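Local coordinates for protein uridylate kinase (Archaeoglobus fulgidus, PDB 2IJ9) that probably catalyses the reversible transfer of a phosphate from ATP to UMP, giving UDP and ADP in pyrimidine nucleotide synthesis, at residues D63-A74 and V106-H114; M1-G9 and V29-G40. The protein carries 1 engineered substitution. All blocks are in the same frame, centred on the assembly; numbering follows the deposited sequence.

Contact 1. Residues D63-A74 and V106-H114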
loop_
_atom_site.group_PDB
_atom_site.type_symbol
_atom_site.label_atom_id
_atom_site.label_comp_id
_atom_site.label_asym_id
_atom_site.label_seq_id
_atom_site.Cartn_x
_atom_site.Cartn_y
_atom_site.Cartn_z
ATOM N N ASP B 63 7.303 19.929 -2.953
ATOM C CA ASP B 63 7.683 20.167 -1.570
ATOM C C ASP B 63 6.445 20.204 -0.658
ATOM O O ASP B 63 6.397 19.518 0.367
ATOM C CB ASP B 63 8.499 21.457 -1.457
ATOM C CG ASP B 63 9.992 21.235 -1.632
ATOM O OD1 ASP B 63 10.483 20.170 -1.198
ATOM O OD2 ASP B 63 10.676 22.138 -2.176
ATOM N N TYR B 64 5.431 20.964 -1.065
ATOM C CA TYR B 64 4.227 21.113 -0.248
ATOM C C TYR B 64 3.509 19.782 -0.043
ATOM O O TYR B 64 3.220 19.394 1.088
ATOM C CB TYR B 64 3.300 22.207 -0.808
ATOM C CG TYR B 64 3.815 23.592 -0.522
ATOM C CD1 TYR B 64 3.949 24.048 0.788
ATOM C CD2 TYR B 64 4.200 24.432 -1.549
ATOM C CE1 TYR B 64 4.449 25.310 1.060
ATOM C CE2 TYR B 64 4.698 25.699 -1.288
ATOM C CZ TYR B 64 4.819 26.133 0.017
ATOM O OH TYR B 64 5.316 27.395 0.274
ATOM N N ILE B 65 3.271 19.079 -1.143
ATOM C CA ILE B 65 2.700 17.737 -1.125
ATOM C C ILE B 65 3.465 16.808 -0.187
ATOM O O ILE B 65 2.869 16.052 0.574
ATOM C CB ILE B 65 2.692 17.143 -2.537
ATOM C CG1 ILE B 65 1.717 17.937 -3.428
ATOM C CG2 ILE B 65 2.362 15.664 -2.495
ATOM C CD1 ILE B 65 1.213 17.202 -4.637
ATOM N N GLY B 66 4.789 16.880 -0.235
ATOM C CA GLY B 66 5.608 16.103 0.664
ATOM C C GLY B 66 5.269 16.419 2.106
ATOM O O GLY B 66 5.021 15.505 2.904
ATOM N N ILE B 67 5.248 17.710 2.444
ATOM C CA ILE B 67 5.007 18.117 3.828
ATOM C C ILE B 67 3.642 17.607 4.249
ATOM O O ILE B 67 3.504 16.978 5.300
ATOM C CB ILE B 67 5.039 19.630 4.022
ATOM C CG1 ILE B 67 6.244 20.264 3.314
ATOM C CG2 ILE B 67 5.072 19.931 5.492
ATOM C CD1 ILE B 67 7.592 20.010 3.990
ATOM N N ALA B 68 2.649 17.867 3.393
ATOM C CA ALA B 68 1.315 17.327 3.523
ATOM C C ALA B 68 1.326 15.878 3.980
ATOM O O ALA B 68 0.825 15.550 5.055
ATOM C CB ALA B 68 0.600 17.439 2.190
ATOM N N ALA B 69 1.917 15.029 3.145
ATOM C CA ALA B 69 2.090 13.610 3.421
ATOM C C ALA B 69 2.714 13.326 4.792
ATOM O O ALA B 69 2.178 12.526 5.574
ATOM C CB ALA B 69 2.920 12.987 2.321
ATOM N N THR B 70 3.835 13.985 5.086
ATOM C CA THR B 70 4.464 13.788 6.373
ATOM C C THR B 70 3.422 14.041 7.461
ATOM O O THR B 70 3.253 13.220 8.350
ATOM C CB THR B 70 5.720 14.676 6.572
ATOM O OG1 THR B 70 5.346 16.062 6.545
ATOM C CG2 THR B 70 6.724 14.435 5.484
ATOM N N ARG B 71 2.696 15.153 7.343
ATOM C CA ARG B 71 1.722 15.567 8.352
ATOM C C ARG B 71 0.646 14.504 8.552
ATOM O O ARG B 71 0.202 14.266 9.670
ATOM C CB ARG B 71 1.056 16.886 7.952
ATOM C CG ARG B 71 1.997 18.016 7.597
ATOM C CD ARG B 71 2.229 18.930 8.762
ATOM N NE ARG B 71 3.186 19.977 8.424
ATOM C CZ ARG B 71 2.871 21.079 7.758
ATOM N NH1 ARG B 71 1.621 21.272 7.361
ATOM N NH2 ARG B 71 3.803 21.985 7.495
ATOM N N LEU B 72 0.251 13.863 7.456
ATOM C CA LEU B 72 -0.738 12.793 7.469
ATOM C C LEU B 72 -0.232 11.550 8.213
ATOM O O LEU B 72 -0.924 11.008 9.073
ATOM C CB LEU B 72 -1.136 12.428 6.036
ATOM C CG LEU B 72 -2.369 11.544 5.880
ATOM C CD1 LEU B 72 -3.452 11.791 6.940
ATOM C CD2 LEU B 72 -2.921 11.768 4.507
ATOM N N ASN B 73 0.976 11.112 7.877
ATOM C CA ASN B 73 1.619 10.071 8.638
ATOM C C ASN B 73 1.658 10.430 10.108
ATOM O O ASN B 73 1.384 9.597 10.976
ATOM C CB ASN B 73 3.027 9.854 8.116
ATOM C CG ASN B 73 3.031 9.287 6.738
ATOM O OD1 ASN B 73 3.857 9.647 5.903
ATOM N ND2 ASN B 73 2.087 8.394 6.475
ATOM N N ALA B 74 1.975 11.687 10.380
ATOM C CA ALA B 74 2.110 12.149 11.743
ATOM C C ALA B 74 0.786 12.018 12.489
ATOM O O ALA B 74 0.758 11.570 13.644
ATOM C CB ALA B 74 2.579 13.556 11.749
ATOM N N VAL B 106 4.203 15.553 18.022
ATOM C CA VAL B 106 4.518 14.835 16.801
ATOM C C VAL B 106 4.283 15.750 15.615
ATOM O O VAL B 106 3.159 16.200 15.382
ATOM C CB VAL B 106 3.613 13.592 16.619
ATOM C CG1 VAL B 106 4.002 12.845 15.367
ATOM C CG2 VAL B 106 3.678 12.665 17.843
ATOM N N MET B 107 5.338 16.008 14.856
ATOM C CA MET B 107 5.224 16.863 13.678
ATOM C C MET B 107 5.734 16.250 12.377
ATOM O O MET B 107 6.547 15.319 12.374
ATOM C CB MET B 107 5.950 18.188 13.913
ATOM C CG MET B 107 7.446 18.065 14.101
ATOM S SD MET B 107 8.067 19.643 14.654
ATOM C CE MET B 107 7.613 20.592 13.215
ATOM N N GLY B 108 5.266 16.819 11.271
ATOM C CA GLY B 108 5.747 16.436 9.955
ATOM C C GLY B 108 6.926 17.314 9.619
ATOM O O GLY B 108 7.754 17.594 10.486
ATOM N N GLY B 109 6.992 17.751 8.360
ATOM C CA GLY B 109 7.987 18.722 7.918
ATOM C C GLY B 109 7.579 20.140 8.266
ATOM O O GLY B 109 6.467 20.380 8.755
ATOM N N THR B 110 8.493 21.081 8.030
ATOM C CA THR B 110 8.203 22.515 8.168
ATOM C C THR B 110 8.588 23.265 6.897
ATOM O O THR B 110 7.754 23.456 6.016
ATOM C CB THR B 110 8.910 23.141 9.378
ATOM O OG1 THR B 110 10.322 22.932 9.271
ATOM C CG2 THR B 110 8.431 22.508 10.657
ATOM N N PHE B 111 9.852 23.675 6.795
ATOM C CA PHE B 111 10.326 24.378 5.604
ATOM C C PHE B 111 10.414 23.394 4.444
ATOM O O PHE B 111 10.980 22.309 4.587
ATOM C CB PHE B 111 11.705 25.049 5.779
ATOM C CG PHE B 111 12.250 25.066 7.187
ATOM C CD1 PHE B 111 11.620 25.774 8.212
ATOM C CD2 PHE B 111 13.447 24.416 7.470
ATOM C CE1 PHE B 111 12.163 25.805 9.495
ATOM C CE2 PHE B 111 13.989 24.442 8.748
ATOM C CZ PHE B 111 13.354 25.140 9.756
ATOM N N PRO B 112 9.818 23.754 3.303
ATOM C CA PRO B 112 9.967 23.046 2.037
ATOM C C PRO B 112 11.416 23.011 1.533
ATOM O O PRO B 112 11.796 23.800 0.671
ATOM C CB PRO B 112 9.081 23.861 1.090
ATOM C CG PRO B 112 8.078 24.512 1.981
ATOM C CD PRO B 112 8.864 24.870 3.197
ATOM N N GLY B 113 12.213 22.092 2.072
ATOM C CA GLY B 113 13.608 21.938 1.665
ATOM C C GLY B 113 14.147 20.573 2.050
ATOM O O GLY B 113 13.474 19.557 1.859
ATOM N N HIS B 114 15.366 20.552 2.592
ATOM C CA HIS B 114 15.973 19.320 3.109
ATOM C C HIS B 114 15.163 18.794 4.296
ATOM O O HIS B 114 14.480 19.562 4.979
ATOM C CB HIS B 114 17.454 19.523 3.464
ATOM C CG HIS B 114 18.343 19.685 2.268
ATOM N ND1 HIS B 114 18.495 20.886 1.608
ATOM C CD2 HIS B 114 19.121 18.795 1.608
ATOM C CE1 HIS B 114 19.330 20.730 0.596
ATOM N NE2 HIS B 114 19.724 19.469 0.573
#
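The guanidinium of Arg71 meets the loop at its edge, where Gly109 O lies in its plane. One face of the group carries Ile67 CG2 from the same helix, offset toward the rim. NE and NH2 of Arg71 both point at that one oxygen, and both bonds are weak: NE to Gly109 O is 3.3 Å, NH2 to the same oxygen 3.4 Å. The Arg71 chain is bent at chi2 (-96°), which swings its end down to the loop. The Tyr64 ring is met obliquely by the proline ring of the loop, with CE1 3.8 Å from Pro112 CG.

Ile67 is directed toward the loop, its CG2 3.6 Å from Gly109 O. Thr70 OG1 accepts the amide of Gly109, N to OG1 3.0 Å, at 159°. This bond ties the loop to the helix.

The loop follows strand 104-107 of the amino acid kinase fold, and residues 110-114 are predicted to bind UMP. So is Asp63, on helix 59-80. Here the helix backs the probable nucleotide loop. Gly108 and Gly109 let the backbone run close to the helix, with the two CA atoms of Arg71 and Gly108 4.4 Å apart. Farther along, Pro112 is the centre of an inverse gamma turn. Pro112 CB lies 3.6 Å from Asp63 CB. At the strand end, Ala74 CB packs on Val106 CG1 at 4.0 Å. Helix 59-80 also packs against another subunit, where Tyr64 touches Met75 of that neighbour.

Contact 2. Residues M1-G9 and V29-G40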
loop_
_atom_site.group_PDB
_atom_site.type_symbol
_atom_site.label_atom_id
_atom_site.label_comp_id
_atom_site.label_asym_id
_atom_site.label_seq_id
_atom_site.Cartn_x
_atom_site.Cartn_y
_atom_site.Cartn_z
ATOM N N MET B 1 16.482 13.349 28.558
ATOM C CA MET B 1 15.129 13.739 29.074
ATOM C C MET B 1 14.308 14.562 28.049
ATOM O O MET B 1 13.094 14.373 27.916
ATOM C CB MET B 1 15.256 14.477 30.415
ATOM C CG MET B 1 13.957 14.613 31.187
ATOM S SD MET B 1 13.702 16.303 31.752
ATOM C CE MET B 1 13.177 17.143 30.252
ATOM N N LYS B 2 14.954 15.482 27.338
ATOM C CA LYS B 2 14.332 16.081 26.161
ATOM C C LYS B 2 14.774 15.283 24.947
ATOM O O LYS B 2 15.904 15.431 24.465
ATOM C CB LYS B 2 14.728 17.545 25.994
ATOM C CG LYS B 2 13.691 18.546 26.456
ATOM C CD LYS B 2 14.278 19.944 26.361
ATOM C CE LYS B 2 13.216 21.009 26.498
ATOM N NZ LYS B 2 13.821 22.357 26.408
ATOM N N VAL B 3 13.887 14.426 24.457
ATOM C CA VAL B 3 14.218 13.576 23.319
ATOM C C VAL B 3 13.611 14.089 22.029
ATOM O O VAL B 3 12.394 14.359 21.968
ATOM C CB VAL B 3 13.686 12.153 23.510
ATOM C CG1 VAL B 3 14.218 11.242 22.409
ATOM C CG2 VAL B 3 14.060 11.624 24.879
ATOM N N VAL B 4 14.455 14.225 21.006
ATOM C CA VAL B 4 13.960 14.325 19.633
ATOM C C VAL B 4 14.147 12.962 18.976
ATOM O O VAL B 4 15.273 12.463 18.875
ATOM C CB VAL B 4 14.703 15.407 18.794
ATOM C CG1 VAL B 4 14.212 15.429 17.329
ATOM C CG2 VAL B 4 14.531 16.767 19.416
ATOM N N LEU B 5 13.042 12.357 18.549
ATOM C CA LEU B 5 13.083 11.103 17.807
ATOM C C LEU B 5 12.787 11.362 16.344
ATOM O O LEU B 5 11.869 12.117 16.002
ATOM C CB LEU B 5 12.060 10.117 18.368
ATOM C CG LEU B 5 11.910 8.779 17.651
ATOM C CD1 LEU B 5 13.245 8.080 17.631
ATOM C CD2 LEU B 5 10.830 7.921 18.323
ATOM N N SER B 6 13.550 10.718 15.478
ATOM C CA SER B 6 13.311 10.857 14.051
ATOM C C SER B 6 12.881 9.520 13.445
ATOM O O SER B 6 13.642 8.557 13.444
ATOM C CB SER B 6 14.566 11.392 13.352
ATOM O OG SER B 6 14.240 12.159 12.204
ATOM N N LEU B 7 11.653 9.464 12.941
ATOM C CA LEU B 7 11.182 8.309 12.209
ATOM C C LEU B 7 11.124 8.643 10.727
ATOM O O LEU B 7 10.281 9.421 10.299
ATOM C CB LEU B 7 9.805 7.908 12.709
ATOM C CG LEU B 7 9.736 7.546 14.184
ATOM C CD1 LEU B 7 8.315 7.680 14.648
ATOM C CD2 LEU B 7 10.229 6.121 14.378
ATOM N N GLY B 8 12.032 8.058 9.952
ATOM C CA GLY B 8 12.154 8.352 8.530
ATOM C C GLY B 8 11.139 7.644 7.652
ATOM O O GLY B 8 10.147 7.080 8.144
ATOM N N GLY B 9 11.391 7.694 6.341
ATOM C CA GLY B 9 10.564 7.014 5.346
ATOM C C GLY B 9 10.947 5.555 5.229
ATOM O O GLY B 9 12.135 5.225 5.133
ATOM N N VAL B 29 8.596 6.185 26.972
ATOM C CA VAL B 29 9.596 7.232 27.117
ATOM C C VAL B 29 8.970 8.536 27.617
ATOM O O VAL B 29 9.575 9.264 28.408
ATOM C CB VAL B 29 10.363 7.462 25.812
ATOM C CG1 VAL B 29 11.468 8.475 26.020
ATOM C CG2 VAL B 29 10.963 6.163 25.326
ATOM N N ALA B 30 7.740 8.794 27.183
ATOM C CA ALA B 30 6.990 9.974 27.597
ATOM C C ALA B 30 6.549 9.967 29.059
ATOM O O ALA B 30 6.342 11.041 29.635
ATOM C CB ALA B 30 5.795 10.174 26.705
ATOM N N GLN B 31 6.395 8.779 29.650
ATOM C CA GLN B 31 6.028 8.678 31.072
ATOM C C GLN B 31 7.083 9.361 31.939
ATOM O O GLN B 31 6.756 10.127 32.847
ATOM C CB GLN B 31 5.850 7.220 31.531
ATOM C CG GLN B 31 4.978 6.330 30.653
ATOM C CD GLN B 31 3.475 6.545 30.818
ATOM O OE1 GLN B 31 3.024 7.557 31.357
ATOM N NE2 GLN B 31 2.691 5.581 30.339
ATOM N N GLN B 32 8.347 9.084 31.629
ATOM C CA GLN B 32 9.477 9.682 32.334
ATOM C C GLN B 32 9.902 11.046 31.762
ATOM O O GLN B 32 10.235 11.960 32.515
ATOM C CB GLN B 32 10.672 8.704 32.382
ATOM C CG GLN B 32 10.682 7.606 31.279
ATOM C CD GLN B 32 11.979 6.779 31.234
ATOM O OE1 GLN B 32 12.408 6.341 30.164
ATOM N NE2 GLN B 32 12.597 6.564 32.394
ATOM N N ASN B 33 9.869 11.188 30.439
ATOM C CA ASN B 33 10.549 12.299 29.768
ATOM C C ASN B 33 9.670 13.139 28.857
ATOM O O ASN B 33 8.436 13.030 28.882
ATOM C CB ASN B 33 11.718 11.772 28.935
ATOM C CG ASN B 33 12.533 10.725 29.658
ATOM O OD1 ASN B 33 12.455 9.539 29.331
ATOM N ND2 ASN B 33 13.319 11.153 30.644
ATOM N N GLN B 34 10.340 13.967 28.047
ATOM C CA GLN B 34 9.709 14.885 27.088
ATOM C C GLN B 34 10.132 14.560 25.652
ATOM O O GLN B 34 11.307 14.719 25.274
ATOM C CB GLN B 34 10.062 16.334 27.434
ATOM C CG GLN B 34 9.462 17.382 26.502
ATOM C CD GLN B 34 7.960 17.564 26.674
ATOM O OE1 GLN B 34 7.386 17.219 27.712
ATOM N NE2 GLN B 34 7.318 18.123 25.652
ATOM N N VAL B 35 9.162 14.107 24.858
ATOM C CA VAL B 35 9.437 13.544 23.539
ATOM C C VAL B 35 8.870 14.381 22.395
ATOM O O VAL B 35 7.680 14.721 22.362
ATOM C CB VAL B 35 8.864 12.108 23.388
ATOM C CG1 VAL B 35 9.283 11.499 22.043
ATOM C CG2 VAL B 35 9.278 11.208 24.557
ATOM N N PHE B 36 9.740 14.696 21.448
ATOM C CA PHE B 36 9.309 15.242 20.184
ATOM C C PHE B 36 9.504 14.163 19.135
ATOM O O PHE B 36 10.522 13.466 19.138
ATOM C CB PHE B 36 10.154 16.462 19.836
ATOM C CG PHE B 36 9.944 17.631 20.762
ATOM C CD1 PHE B 36 9.356 18.805 20.297
ATOM C CD2 PHE B 36 10.338 17.558 22.097
ATOM C CE1 PHE B 36 9.165 19.874 21.147
ATOM C CE2 PHE B 36 10.146 18.619 22.944
ATOM C CZ PHE B 36 9.566 19.780 22.467
ATOM N N VAL B 37 8.528 14.011 18.248
ATOM C CA VAL B 37 8.628 13.053 17.152
ATOM C C VAL B 37 8.484 13.734 15.794
ATOM O O VAL B 37 7.515 14.451 15.548
ATOM C CB VAL B 37 7.552 11.977 17.249
ATOM C CG1 VAL B 37 7.742 10.981 16.128
ATOM C CG2 VAL B 37 7.611 11.263 18.590
ATOM N N VAL B 38 9.452 13.505 14.917
ATOM C CA VAL B 38 9.367 13.985 13.544
ATOM C C VAL B 38 9.228 12.826 12.531
ATOM O O VAL B 38 10.193 12.117 12.228
ATOM C CB VAL B 38 10.597 14.822 13.175
ATOM C CG1 VAL B 38 10.449 15.417 11.760
ATOM C CG2 VAL B 38 10.825 15.900 14.216
ATOM N N VAL B 39 8.029 12.650 11.995
ATOM C CA VAL B 39 7.790 11.608 11.017
ATOM C C VAL B 39 8.088 12.094 9.588
ATOM O O VAL B 39 8.024 13.282 9.287
ATOM C CB VAL B 39 6.345 11.094 11.093
ATOM C CG1 VAL B 39 5.858 11.024 12.555
ATOM C CG2 VAL B 39 5.446 11.979 10.287
ATOM N N GLY B 40 8.424 11.162 8.709
ATOM C CA GLY B 40 8.719 11.488 7.329
ATOM C C GLY B 40 7.636 10.995 6.390
ATOM O O GLY B 40 6.659 10.372 6.818
#
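Leu7 has CG anti to its carbonyl carbon (chi1 -60°), while Val37 holds CG1 anti to the backbone N. These torsions bring Leu7 CD1 to 3.7 Å from Val37 CG1, the two side chains crossing. The edge of the Phe36 ring faces Val3 O, with CD2 3.8 Å away.

Strands 2-7 and 34-39 run parallel, in register from Lys2 with Gln34 to Leu7 with Val39. They are the two strands of a beta-alpha-beta unit, with helix 16-32 as the crossover. Val3 CG2 touches Val29 CG1 of that helix at 4.2 Å. Val3, Leu5, Leu7, Val35, Val37 and Val39 share this face of the sheet. The other face bears Val4, Ser6, Phe36 and Val38, and helix 117-126 covers part of it.

The backbone ladder is regular in its middle: Phe36 N to Val3 O is 2.7 Å, and Leu5 N to Phe36 O is 2.8 Å. It slackens toward the glycines. Leu7 N stands above the carbonyl plane of Val38, and the bond from Gly40 N to Leu7 O is weak. The strands are therefore joined mainly by backbone bonds, with mostly apolar side chains on both faces, and they run into loop glycines, Gly8, Gly9 and Gly40, by the predicted nucleotide sites.

In the fold
Contact 2 is the buried one, an interior strand pair of the sheet. Contact 1 is only partly buried and runs out to the surface at its loop end. The two share one sheet, because strand 104-107 lies beside strand 34-39. Met107 N is 2.8 Å from Val37 O, and Met107 O is 3.1 Å from Val39 N, both probable hydrogen bonds. Helix 59-80 also reaches this strand, as Ala74 touches Val39. Contact 2 is a repeated backbone ladder between largely apolar faces. Contact 1 joins a helix to a glycine-rich loop through a few side-chain-to-backbone hydrogen bonds together with apolar packing. Both lead to the predicted nucleotide sites, and a sulfate lies near Gly40 and Thr70.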